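Local coordinates for beta-galactosidase (Trichoderma reesei, PDB 3OG2), which probably hydrolyses terminal non-reducing beta-D-galactose residues of beta-D-galactosides, as a glycoside hydrolase of family 35, at residues R918-V923 / Y928-S933; V958-L963 / A968-L973. One frame throughout, in Å; residues are numbered along the deposited sequence.

Overall arrangement
Following the chain from its N terminus, contact 1 comes first: 918-923 turns back through a tight hairpin onto 928-933. Only after this hairpin has closed does contact 2 open, where 958-963 is met by the chain returning at 968-973. The two closures therefore stand in series, with centres about 9 Å apart. What unites them is one antiparallel sheet, in which strand 917-923 lies between its hairpin partner and strand 953-962. Probable backbone hydrogen bonds from W961 N to R918 O and from A959 N to L920 O, both 2.9 Å, join the contacts directly. Contact 1 builds that sheet's margin within the chain; contact 2 leads from it into the facing sheet.

Contact 1. Residues R918-V923 / Y928-S933; sequences RALLYV and YGKYVS. With NAG (2-acetamido-2-deoxy-beta-D-glucopyranose), chain C.
R918-L921 pairs with G929-V932 in a nearly antiparallel hairpin, the strand axes 4.7 Å apart at 167°, at the edge, within this chain, of a sheet in the second all-beta domain. A919 and Y931 form a regular hydrogen-bonded pair, each N reaching the other's O at 2.8 Å. Farther along, Y928 N bonds to L921 O at 2.8 Å and L921 N bonds to G929 O; Y928 and G929 thus both face L921, a classic beta bulge. With the backbone turned as it is at G929, a side chain would collide with the carbonyl O of Y928, so the bulge calls for glycine.

On one face R918 and V932 run side by side. A bend in the arginine chain (chi3 68°) brings its guanidinium beside the valine, whose CG2 sits 3.7 Å above the guanidinium plane, toward its rim. Next to them L920 CD2 touches K930 CE at 3.6 Å. R918 and K930 both form salt bridges to D783. An alanine in place of R918 would remove the guanidinium beside V932 and probably leave A737 O without the NH1 donor and D783 with one cationic partner fewer.

The opposite face, with A919, L921 and Y931, meets F906 and F908 of the second sheet. At the hairpin's open end, a NAG of a protein-attached glycan donates N2 to S933 O at 2.9 Å. Shared D783 probably offsets the like charges of R918 and K930.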
ATOM      1  N   ARG A 918     -20.585   5.843  16.643  1.00  9.38           N
ATOM      2  CA  ARG A 918     -19.825   5.073  15.658  1.00 10.02           C
ATOM      3  C   ARG A 918     -20.674   5.023  14.403  1.00 10.47           C
ATOM      4  O   ARG A 918     -21.914   4.940  14.524  1.00 12.60           O
ATOM      5  CB  ARG A 918     -19.512   3.648  16.163  1.00 11.07           C
ATOM      6  CG  ARG A 918     -18.762   3.769  17.500  1.00 11.66           C
ATOM      7  CD  ARG A 918     -18.534   2.425  18.149  1.00 11.54           C
ATOM      8  NE  ARG A 918     -17.596   1.501  17.474  1.00 10.21           N
ATOM      9  CZ  ARG A 918     -16.316   1.415  17.745  1.00  8.62           C
ATOM     10  NH1 ARG A 918     -15.765   2.240  18.648  1.00  9.60           N
ATOM     11  NH2 ARG A 918     -15.571   0.532  17.095  1.00 10.38           N
ATOM     12  N   ALA A 919     -20.090   5.113  13.242  1.00  9.07           N
ATOM     13  CA  ALA A 919     -20.878   5.030  12.012  1.00  8.60           C
ATOM     14  C   ALA A 919     -20.162   4.086  11.049  1.00  7.92           C
ATOM     15  O   ALA A 919     -18.920   3.899  11.093  1.00 10.33           O
ATOM     16  CB  ALA A 919     -21.003   6.412  11.349  1.00 10.51           C
ATOM     17  N   LEU A 920     -20.935   3.458  10.205  1.00  8.13           N
ATOM     18  CA  LEU A 920     -20.442   2.652   9.095  1.00  8.07           C
ATOM     19  C   LEU A 920     -20.931   3.313   7.790  1.00  8.64           C
ATOM     20  O   LEU A 920     -22.091   3.696   7.710  1.00 10.77           O
ATOM     21  CB  LEU A 920     -20.963   1.228   9.155  1.00  9.27           C
ATOM     22  CG  LEU A 920     -20.599   0.450  10.409  1.00 12.31           C
ATOM     23  CD1 LEU A 920     -21.388  -0.840  10.460  1.00 15.28           C
ATOM     24  CD2 LEU A 920     -19.093   0.126  10.356  1.00 17.60           C
ATOM     25  N   LEU A 921     -20.020   3.378   6.833  1.00  7.95           N
ATOM     26  CA  LEU A 921     -20.319   3.958   5.521  1.00  7.88           C
ATOM     27  C   LEU A 921     -20.435   2.828   4.490  1.00  7.79           C
ATOM     28  O   LEU A 921     -19.486   2.031   4.395  1.00  8.82           O
ATOM     29  CB  LEU A 921     -19.205   4.941   5.121  1.00  9.30           C
ATOM     30  CG  LEU A 921     -19.320   5.496   3.709  1.00  9.99           C
ATOM     31  CD1 LEU A 921     -20.525   6.431   3.539  1.00 12.54           C
ATOM     32  CD2 LEU A 921     -18.022   6.261   3.399  1.00 11.90           C
ATOM     33  N   TYR A 922     -21.503   2.750   3.740  1.00  8.54           N
ATOM     34  CA  TYR A 922     -21.664   1.796   2.667  1.00  8.36           C
ATOM     35  C   TYR A 922     -21.864   2.538   1.365  1.00  8.11           C
ATOM     36  O   TYR A 922     -22.558   3.557   1.320  1.00  9.24           O
ATOM     37  CB  TYR A 922     -22.860   0.932   2.949  1.00 10.21           C
ATOM     38  CG  TYR A 922     -22.618  -0.178   3.936  1.00 11.92           C
ATOM     39  CD1 TYR A 922     -22.249  -1.406   3.371  1.00 14.95           C
ATOM     40  CD2 TYR A 922     -22.770  -0.146   5.309  1.00 15.79           C
ATOM     41  CE1 TYR A 922     -21.988  -2.579   4.029  1.00 16.89           C
ATOM     42  CE2 TYR A 922     -22.491  -1.370   6.007  1.00 16.11           C
ATOM     43  CZ  TYR A 922     -22.109  -2.526   5.400  1.00 19.31           C
ATOM     44  OH  TYR A 922     -21.876  -3.734   6.084  1.00 23.12           O
ATOM     45  N   VAL A 923     -21.232   2.029   0.342  1.00  8.41           N
ATOM     46  CA  VAL A 923     -21.430   2.552  -1.024  1.00  8.66           C
ATOM     47  C   VAL A 923     -21.731   1.375  -1.942  1.00  7.08           C
ATOM     48  O   VAL A 923     -20.865   0.513  -2.118  1.00  7.95           O
ATOM     49  CB  VAL A 923     -20.227   3.343  -1.510  1.00  8.88           C
ATOM     50  CG1 VAL A 923     -20.496   3.776  -2.963  1.00 10.21           C
ATOM     51  CG2 VAL A 923     -19.966   4.520  -0.573  1.00 10.73           C
ATOM     52  N   TYR A 928     -17.200   0.902   3.232  1.00  7.79           N
ATOM     53  CA  TYR A 928     -16.063   1.735   2.896  1.00  7.01           C
ATOM     54  C   TYR A 928     -15.722   2.698   4.014  1.00  6.94           C
ATOM     55  O   TYR A 928     -15.112   3.755   3.781  1.00  9.03           O
ATOM     56  CB  TYR A 928     -16.272   2.452   1.517  1.00  9.07           C
ATOM     57  CG  TYR A 928     -15.350   1.823   0.473  1.00  7.88           C
ATOM     58  CD1 TYR A 928     -14.070   2.263   0.311  1.00  8.06           C
ATOM     59  CD2 TYR A 928     -15.818   0.766  -0.330  1.00  8.86           C
ATOM     60  CE1 TYR A 928     -13.247   1.659  -0.665  1.00  7.87           C
ATOM     61  CE2 TYR A 928     -15.005   0.139  -1.293  1.00  8.50           C
ATOM     62  CZ  TYR A 928     -13.716   0.611  -1.446  1.00  8.52           C
ATOM     63  OH  TYR A 928     -12.916  -0.008  -2.380  1.00 10.61           O
ATOM     64  N   GLY A 929     -16.109   2.356   5.244  1.00  7.55           N
ATOM     65  CA  GLY A 929     -15.634   3.248   6.319  1.00  8.36           C
ATOM     66  C   GLY A 929     -16.236   2.843   7.675  1.00  7.37           C
ATOM     67  O   GLY A 929     -17.454   2.544   7.789  1.00  8.48           O
ATOM     68  N   LYS A 930     -15.377   2.853   8.665  1.00  8.03           N
ATOM     69  CA  LYS A 930     -15.765   2.768  10.041  1.00  8.87           C
ATOM     70  C   LYS A 930     -15.273   4.080  10.648  1.00  7.90           C
ATOM     71  O   LYS A 930     -14.109   4.379  10.711  1.00  9.86           O
ATOM     72  CB  LYS A 930     -15.080   1.541  10.708  1.00  9.75           C
ATOM     73  CG  LYS A 930     -15.476   1.412  12.172  1.00 14.66           C
ATOM     74  CD  LYS A 930     -15.200   0.010  12.734  1.00 19.01           C
ATOM     75  CE  LYS A 930     -16.325  -0.962  12.459  1.00 16.78           C
ATOM     76  NZ  LYS A 930     -16.155  -2.297  13.108  1.00 15.53           N
ATOM     77  N   TYR A 931     -16.252   4.862  11.101  1.00  8.53           N
ATOM     78  CA  TYR A 931     -16.014   6.179  11.669  1.00  8.03           C
ATOM     79  C   TYR A 931     -16.283   6.106  13.156  1.00  7.81           C
ATOM     80  O   TYR A 931     -17.338   5.639  13.569  1.00 10.27           O
ATOM     81  CB  TYR A 931     -16.997   7.178  11.020  1.00  9.30           C
ATOM     82  CG  TYR A 931     -16.846   8.580  11.596  1.00  9.84           C
ATOM     83  CD1 TYR A 931     -15.750   9.349  11.207  1.00 10.29           C
ATOM     84  CD2 TYR A 931     -17.750   9.086  12.499  1.00 11.58           C
ATOM     85  CE1 TYR A 931     -15.580  10.636  11.730  1.00 10.64           C
ATOM     86  CE2 TYR A 931     -17.643  10.370  13.048  1.00 11.67           C
ATOM     87  CZ  TYR A 931     -16.544  11.122  12.637  1.00 11.37           C
ATOM     88  OH  TYR A 931     -16.363  12.395  13.133  1.00 12.61           O
ATOM     89  N   VAL A 932     -15.349   6.607  13.970  1.00  9.31           N
ATOM     90  CA  VAL A 932     -15.489   6.484  15.400  1.00  8.96           C
ATOM     91  C   VAL A 932     -15.279   7.885  15.965  1.00  9.00           C
ATOM     92  O   VAL A 932     -14.159   8.394  16.066  1.00  9.60           O
ATOM     93  CB  VAL A 932     -14.516   5.454  16.045  1.00  8.75           C
ATOM     94  CG1 VAL A 932     -14.721   5.444  17.559  1.00 10.80           C
ATOM     95  CG2 VAL A 932     -14.743   4.064  15.444  1.00 10.46           C
ATOM     96  N   SER A 933     -16.400   8.510  16.335  1.00  9.64           N
ATOM     97  CA  SER A 933     -16.360   9.977  16.504  1.00 10.05           C
ATOM     98  C   SER A 933     -15.509  10.387  17.702  1.00  9.78           C
ATOM     99  O   SER A 933     -14.950  11.501  17.716  1.00 12.17           O
ATOM    100  CB  SER A 933     -17.788  10.548  16.614  1.00 11.53           C
ATOM    101  OG  SER A 933     -18.273  10.379  17.958  1.00 12.32           O
TER
HETATM  102  C1  NAG C   1     -13.245  14.237  17.109  1.00 14.32           C
HETATM  103  C2  NAG C   1     -12.124  13.211  16.866  1.00 12.47           C
HETATM  104  C3  NAG C   1     -11.752  12.586  18.218  1.00 12.84           C
HETATM  105  C4  NAG C   1     -11.340  13.667  19.228  1.00 15.89           C
HETATM  106  C5  NAG C   1     -12.423  14.772  19.277  1.00 19.25           C
HETATM  107  C6  NAG C   1     -11.989  15.954  20.139  1.00 28.12           C
HETATM  108  C7  NAG C   1     -12.250  12.004  14.744  1.00 11.36           C
HETATM  109  C8  NAG C   1     -13.125  11.106  13.880  1.00 13.42           C
HETATM  110  N2  NAG C   1     -12.664  12.161  15.990  1.00 11.95           N
HETATM  111  O3  NAG C   1     -10.716  11.641  18.015  1.00 14.69           O
HETATM  112  O4  NAG C   1     -11.308  13.075  20.516  1.00 16.81           O
HETATM  113  O5  NAG C   1     -12.729  15.232  17.977  1.00 16.61           O
HETATM  114  O6  NAG C   1     -13.156  16.781  20.329  1.00 37.15           O
HETATM  115  O7  NAG C   1     -11.274  12.576  14.292  1.00 16.04           O

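Contact 2. Residues V958-L963 / A968-L973; sequences VALWAL and AKVPGL
The loop that follows strand 953-962 and leads into strand 973-977 carries the chain from one sheet of an all-beta domain to the sheet packed against it, where V958, L960 and A962 meet A968, V970 and L973. It is an example of two segments of a beta sandwich that meet mainly through apolar side chains. The segments run roughly opposite ways, 153° apart end to end, yet they diverge: CA atoms of A962 and A968 are 5.0 Å apart, whereas L960 and K969 are already 7.5 Å apart by the same measure.

Where the loop begins and returns, the methyls of A962 and A968 abut, CB to CB at 3.6 Å. The small size of both residues lets the backbones come this close. L960 spans the wider gap. Its CG, anti to the backbone N (chi1 172°), carries the branch out toward the returning chain, where the two methyls meet different residues: CD2 rests 3.6 Å from the backbone O of A968 and also reaches K969 CA, while CD1 comes within 4.5 Å of V970 CG2 and, as loosely, of A968 CB. At the far end the V958 and L973 side chains overlap alongside each other while pointing opposite ways, CG2 of V958 to CD2 of L973 at 4.0 Å. Between A968 and V970, which both turn inward, K969 turns away and is exposed.

Y917 of the adjoining strand touches L960, A968 and V970, and F908 of the facing sheet touches V970 and L973, so Y917 and F908 extend this apolar layer. On the other face of strand 953-962, W961 NE1 bonds to S741 OG.

The union of these two segments is therefore one of apolar contact, with backbone hydrogen bonds of 958-962 spent instead on neighbouring strands 883-894 and 917-923.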
ATOM      1  N   VAL A 958     -25.448   4.951   5.732  1.00  8.81           N
ATOM      2  CA  VAL A 958     -24.757   5.357   6.934  1.00  9.07           C
ATOM      3  C   VAL A 958     -25.465   4.689   8.125  1.00  8.81           C
ATOM      4  O   VAL A 958     -26.638   4.956   8.391  1.00 10.21           O
ATOM      5  CB  VAL A 958     -24.775   6.874   7.101  1.00 10.80           C
ATOM      6  CG1 VAL A 958     -24.085   7.291   8.406  1.00 13.17           C
ATOM      7  CG2 VAL A 958     -24.152   7.562   5.912  1.00 13.09           C
ATOM      8  N   ALA A 959     -24.725   3.846   8.862  1.00  8.91           N
ATOM      9  CA  ALA A 959     -25.204   3.315  10.138  1.00  8.92           C
ATOM     10  C   ALA A 959     -24.757   4.298  11.209  1.00  8.93           C
ATOM     11  O   ALA A 959     -23.649   4.762  11.148  1.00 11.76           O
ATOM     12  CB  ALA A 959     -24.668   1.902  10.420  1.00 10.96           C
ATOM     13  N   LEU A 960     -25.653   4.544  12.155  1.00  8.76           N
ATOM     14  CA  LEU A 960     -25.374   5.467  13.259  1.00  9.67           C
ATOM     15  C   LEU A 960     -25.652   4.729  14.555  1.00  9.76           C
ATOM     16  O   LEU A 960     -26.814   4.391  14.816  1.00 10.91           O
ATOM     17  CB  LEU A 960     -26.276   6.710  13.107  1.00 12.66           C
ATOM     18  CG  LEU A 960     -26.246   7.691  14.280  1.00 13.31           C
ATOM     19  CD1 LEU A 960     -24.851   8.272  14.382  1.00 14.77           C
ATOM     20  CD2 LEU A 960     -27.315   8.753  14.093  1.00 15.80           C
ATOM     21  N   TRP A 961     -24.616   4.524  15.351  1.00  9.81           N
ATOM     22  CA  TRP A 961     -24.706   3.870  16.643  1.00  9.03           C
ATOM     23  C   TRP A 961     -24.414   4.965  17.673  1.00  8.65           C
ATOM     24  O   TRP A 961     -23.244   5.359  17.829  1.00 10.41           O
ATOM     25  CB  TRP A 961     -23.745   2.676  16.695  1.00  9.89           C
ATOM     26  CG  TRP A 961     -23.584   1.981  18.014  1.00  8.99           C
ATOM     27  CD1 TRP A 961     -24.202   2.140  19.234  1.00  9.63           C
ATOM     28  CD2 TRP A 961     -22.656   0.899  18.269  1.00  9.96           C
ATOM     29  NE1 TRP A 961     -23.726   1.263  20.181  1.00  9.56           N
ATOM     30  CE2 TRP A 961     -22.765   0.490  19.598  1.00 10.14           C
ATOM     31  CE3 TRP A 961     -21.735   0.269  17.416  1.00 12.23           C
ATOM     32  CZ2 TRP A 961     -21.987  -0.544  20.152  1.00 11.29           C
ATOM     33  CZ3 TRP A 961     -20.960  -0.749  17.938  1.00 13.85           C
ATOM     34  CH2 TRP A 961     -21.090  -1.146  19.292  1.00 12.53           C
ATOM     35  N   ALA A 962     -25.483   5.378  18.351  1.00  9.28           N
ATOM     36  CA  ALA A 962     -25.361   6.393  19.414  1.00 10.79           C
ATOM     37  C   ALA A 962     -25.024   5.650  20.713  1.00  9.96           C
ATOM     38  O   ALA A 962     -25.785   4.742  21.121  1.00 11.91           O
ATOM     39  CB  ALA A 962     -26.660   7.120  19.569  1.00 12.51           C
ATOM     40  N   LEU A 963     -23.922   5.969  21.361  1.00 11.36           N
ATOM     41  CA  LEU A 963     -23.430   5.207  22.481  1.00 11.64           C
ATOM     42  C   LEU A 963     -23.989   5.671  23.818  1.00 11.57           C
ATOM     43  O   LEU A 963     -23.874   4.918  24.772  1.00 13.69           O
ATOM     44  CB  LEU A 963     -21.884   5.362  22.537  1.00 11.52           C
ATOM     45  CG  LEU A 963     -21.180   4.650  21.378  1.00 12.16           C
ATOM     46  CD1 LEU A 963     -19.794   5.254  21.169  1.00 14.81           C
ATOM     47  CD2 LEU A 963     -21.097   3.163  21.681  1.00 15.16           C
ATOM     48  N   ALA A 968     -27.376  10.683  19.322  1.00 12.56           N
ATOM     49  CA  ALA A 968     -26.264  11.209  18.513  1.00 13.12           C
ATOM     50  C   ALA A 968     -26.794  11.591  17.149  1.00 11.66           C
ATOM     51  O   ALA A 968     -27.856  11.161  16.708  1.00 14.01           O
ATOM     52  CB  ALA A 968     -25.120  10.189  18.410  1.00 14.37           C
ATOM     53  N   LYS A 969     -25.962  12.390  16.461  1.00 14.06           N
ATOM     54  CA  LYS A 969     -26.249  12.716  15.059  1.00 13.89           C
ATOM     55  C   LYS A 969     -24.926  12.979  14.363  1.00 13.42           C
ATOM     56  O   LYS A 969     -23.916  13.259  15.002  1.00 14.59           O
ATOM     57  CB  LYS A 969     -27.175  13.934  14.976  1.00 16.22           C
ATOM     58  CG  LYS A 969     -26.524  15.225  15.436  1.00 18.47           C
ATOM     59  CD  LYS A 969     -27.548  16.353  15.416  1.00 25.06           C
ATOM     60  CE  LYS A 969     -28.659  16.129  16.408  1.00 34.05           C
ATOM     61  NZ  LYS A 969     -28.230  16.262  17.838  1.00 76.80           N
ATOM     62  N   VAL A 970     -24.958  12.892  13.060  1.00 13.63           N
ATOM     63  CA  VAL A 970     -23.822  13.266  12.234  1.00 13.19           C
ATOM     64  C   VAL A 970     -23.839  14.783  12.081  1.00 13.55           C
ATOM     65  O   VAL A 970     -24.809  15.313  11.530  1.00 14.38           O
ATOM     66  CB  VAL A 970     -23.862  12.577  10.866  1.00 12.73           C
ATOM     67  CG1 VAL A 970     -22.645  13.023  10.027  1.00 15.52           C
ATOM     68  CG2 VAL A 970     -23.872  11.071  11.017  1.00 14.81           C
ATOM     69  N   PRO A 971     -22.856  15.513  12.573  1.00 14.40           N
ATOM     70  CA  PRO A 971     -22.936  17.002  12.505  1.00 15.06           C
ATOM     71  C   PRO A 971     -22.879  17.527  11.081  1.00 15.67           C
ATOM     72  O   PRO A 971     -23.447  18.591  10.770  1.00 20.25           O
ATOM     73  CB  PRO A 971     -21.720  17.455  13.311  1.00 19.73           C
ATOM     74  CG  PRO A 971     -21.353  16.269  14.144  1.00 20.46           C
ATOM     75  CD  PRO A 971     -21.634  15.061  13.254  1.00 18.43           C
ATOM     76  N   GLY A 972     -22.176  16.836  10.176  1.00 16.39           N
ATOM     77  CA  GLY A 972     -22.114  17.293   8.784  1.00 15.33           C
ATOM     78  C   GLY A 972     -21.551  16.115   8.006  1.00 15.00           C
ATOM     79  O   GLY A 972     -20.755  15.326   8.540  1.00 14.39           O
ATOM     80  N   LEU A 973     -22.008  15.989   6.761  1.00 16.21           N
ATOM     81  CA  LEU A 973     -21.571  14.881   5.914  1.00 14.70           C
ATOM     82  C   LEU A 973     -21.587  15.412   4.483  1.00 14.97           C
ATOM     83  O   LEU A 973     -22.620  15.925   4.040  1.00 18.23           O
ATOM     84  CB  LEU A 973     -22.508  13.697   6.085  1.00 17.29           C
ATOM     85  CG  LEU A 973     -22.158  12.466   5.242  1.00 19.75           C
ATOM     86  CD1 LEU A 973     -20.820  11.904   5.694  1.00 19.33           C
ATOM     87  CD2 LEU A 973     -23.293  11.457   5.364  1.00 25.39           C
TER